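Local coordinates for protein succinylglutamate desuccinylase (Vibrio parahaemolyticus, PDB 2BCO) that probably catalyses the zinc-dependent hydrolysis of N-succinylglutamate to succinate and glutamate, the last step of arginine breakdown by the arginine succinyltransferase pathway, at residues A[54-59]-A[242-247]. Sequence-based numbering, arbitrary orientation.
Sequences KNIIIS and RNLIAE
The one flat group that works in this contact is the carboxylate of Glu247, and the ammonium of Lys54 comes to its two oxygens from a position tilted off the plane, nearer OE2. NZ of Lys54 lies 2.7 Å from OE2 of Glu247, on the syn side of that oxygen and 32° out of the carboxylate plane. A second, weak bond runs from the same NZ to OE1 of Glu247 at 3.0 Å. The pair is therefore a salt bridge with both oxygens engaged, which probably limits how the carboxylate can turn. The lysine chain is extended until its last bond, where chi4 of 63° bends NZ towards the acid. Glu247 follows the helix end with positive phi and closes a Schellman motif, and its chain bends back to meet the lysine.

Beneath the ion pair the contact is apolar. CD1 of Ile56 abuts the fork of Leu244, 3.7 Å from CG and 3.9 Å from CD2. Leu244 has CG anti to its backbone N (chi1 -178°), which carries the branch towards the strand. Its other methyl, CD1, sits 4.2 Å from CD of Lys54, where the two side chains cross at about a right angle. Further along, CD1 of Ile58 touches CG2 of Ile245 more loosely, at 4.3 Å.

Ile56 and Ile58 of strand 55-60, with Lys54 just before it, point alternate side chains at the last turn of helix 235-245 and at Glu247 just after it. This is structural packing, with the Ile58 side chain about 14 Å from the zinc ion. Ile57, on the other face, packs on helix 125-141. Helices thus cover both faces, as in the alpha/beta fold of zinc exopeptidase-like catalytic domains. Strands 90-95 and 149-157 flank the strand in parallel; Trp150 of the latter touches Lys54 and Ile56, and Leu152 touches Leu244.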
loop_
_atom_site.group_PDB
_atom_site.type_symbol
_atom_site.label_atom_id
_atom_site.label_comp_id
_atom_site.label_asym_id
_atom_site.label_seq_id
_atom_site.Cartn_x
_atom_site.Cartn_y
_atom_site.Cartn_z
ATOM N N LYS A 54 -2.602 -16.978 -8.633
ATOM C CA LYS A 54 -2.406 -15.540 -8.477
ATOM C C LYS A 54 -0.928 -15.149 -8.402
ATOM O O LYS A 54 -0.078 -15.913 -7.937
ATOM C CB LYS A 54 -3.125 -15.032 -7.225
ATOM C CG LYS A 54 -4.639 -15.151 -7.297
ATOM C CD LYS A 54 -5.302 -14.457 -6.126
ATOM C CE LYS A 54 -6.817 -14.504 -6.238
ATOM N NZ LYS A 54 -7.345 -15.899 -6.189
ATOM N N ASN A 55 -0.631 -13.955 -8.893
ATOM C CA ASN A 55 0.720 -13.422 -8.861
ATOM C C ASN A 55 0.612 -12.169 -8.019
ATOM O O ASN A 55 0.223 -11.106 -8.494
ATOM C CB ASN A 55 1.190 -13.120 -10.279
ATOM C CG ASN A 55 1.353 -14.380 -11.100
ATOM O OD1 ASN A 55 2.314 -15.127 -10.921
ATOM N ND2 ASN A 55 0.400 -14.639 -11.985
ATOM N N ILE A 56 0.937 -12.324 -6.743
ATOM C CA ILE A 56 0.837 -11.234 -5.789
ATOM C C ILE A 56 2.157 -10.614 -5.371
ATOM O O ILE A 56 3.061 -11.300 -4.894
ATOM C CB ILE A 56 0.143 -11.701 -4.496
ATOM C CG1 ILE A 56 -1.077 -12.562 -4.828
ATOM C CG2 ILE A 56 -0.252 -10.490 -3.664
ATOM C CD1 ILE A 56 -1.735 -13.170 -3.599
ATOM N N ILE A 57 2.255 -9.306 -5.551
ATOM C CA ILE A 57 3.434 -8.577 -5.123
ATOM C C ILE A 57 3.023 -8.035 -3.769
ATOM O O ILE A 57 1.999 -7.377 -3.648
ATOM C CB ILE A 57 3.753 -7.375 -6.033
ATOM C CG1 ILE A 57 4.190 -7.857 -7.417
ATOM C CG2 ILE A 57 4.851 -6.518 -5.392
ATOM C CD1 ILE A 57 4.466 -6.712 -8.385
ATOM N N ILE A 58 3.800 -8.334 -2.743
ATOM C CA ILE A 58 3.482 -7.842 -1.416
ATOM C C ILE A 58 4.670 -7.003 -0.974
ATOM O O ILE A 58 5.693 -7.533 -0.564
ATOM C CB ILE A 58 3.260 -9.014 -0.433
ATOM C CG1 ILE A 58 2.147 -9.932 -0.969
ATOM C CG2 ILE A 58 2.888 -8.476 0.947
ATOM C CD1 ILE A 58 2.078 -11.293 -0.277
ATOM N N SER A 59 4.540 -5.686 -1.075
ATOM C CA SER A 59 5.635 -4.818 -0.683
ATOM C C SER A 59 5.373 -4.075 0.615
ATOM O O SER A 59 4.234 -3.787 0.981
ATOM C CB SER A 59 5.966 -3.821 -1.810
ATOM O OG SER A 59 4.864 -2.999 -2.145
ATOM N N ARG A 242 -3.031 -14.122 4.824
ATOM C CA ARG A 242 -2.553 -15.506 4.800
ATOM C C ARG A 242 -3.510 -16.362 3.971
ATOM O O ARG A 242 -3.077 -17.231 3.213
ATOM C CB ARG A 242 -2.427 -16.069 6.222
ATOM C CG ARG A 242 -1.174 -15.583 6.963
ATOM C CD ARG A 242 -1.273 -15.786 8.475
ATOM N NE ARG A 242 -0.083 -15.296 9.161
ATOM C CZ ARG A 242 1.058 -15.973 9.276
ATOM N NH1 ARG A 242 1.178 -17.190 8.751
ATOM N NH2 ARG A 242 2.089 -15.424 9.909
ATOM N N ASN A 243 -4.806 -16.102 4.098
ATOM C CA ASN A 243 -5.794 -16.861 3.342
ATOM C C ASN A 243 -5.637 -16.598 1.847
ATOM O O ASN A 243 -5.892 -17.476 1.030
ATOM C CB ASN A 243 -7.223 -16.490 3.768
ATOM C CG ASN A 243 -7.577 -17.006 5.158
ATOM O OD1 ASN A 243 -6.988 -17.969 5.645
ATOM N ND2 ASN A 243 -8.560 -16.376 5.789
ATOM N N LEU A 244 -5.206 -15.389 1.498
ATOM C CA LEU A 244 -5.037 -15.014 0.103
ATOM C C LEU A 244 -3.864 -15.741 -0.544
ATOM O O LEU A 244 -3.982 -16.249 -1.668
ATOM C CB LEU A 244 -4.847 -13.499 -0.016
ATOM C CG LEU A 244 -4.694 -12.897 -1.419
ATOM C CD1 LEU A 244 -5.967 -13.142 -2.226
ATOM C CD2 LEU A 244 -4.413 -11.392 -1.311
ATOM N N ILE A 245 -2.730 -15.790 0.149
ATOM C CA ILE A 245 -1.580 -16.479 -0.413
ATOM C C ILE A 245 -1.837 -17.998 -0.435
ATOM O O ILE A 245 -1.243 -18.723 -1.229
ATOM C CB ILE A 245 -0.274 -16.145 0.377
ATOM C CG1 ILE A 245 -0.127 -17.056 1.586
ATOM C CG2 ILE A 245 -0.295 -14.693 0.851
ATOM C CD1 ILE A 245 0.807 -18.205 1.338
ATOM N N ALA A 246 -2.743 -18.473 0.416
ATOM C CA ALA A 246 -3.063 -19.900 0.473
ATOM C C ALA A 246 -4.345 -20.266 -0.277
ATOM O O ALA A 246 -4.729 -21.433 -0.303
ATOM C CB ALA A 246 -3.173 -20.361 1.927
ATOM N N GLU A 247 -4.999 -19.279 -0.882
ATOM C CA GLU A 247 -6.243 -19.517 -1.618
ATOM C C GLU A 247 -7.243 -20.304 -0.774
ATOM O O GLU A 247 -7.753 -21.336 -1.209
ATOM C CB GLU A 247 -5.965 -20.290 -2.914
ATOM C CG GLU A 247 -5.462 -19.439 -4.062
ATOM C CD GLU A 247 -6.480 -18.405 -4.507
ATOM O OE1 GLU A 247 -6.755 -17.461 -3.735
ATOM O OE2 GLU A 247 -7.009 -18.541 -5.631
#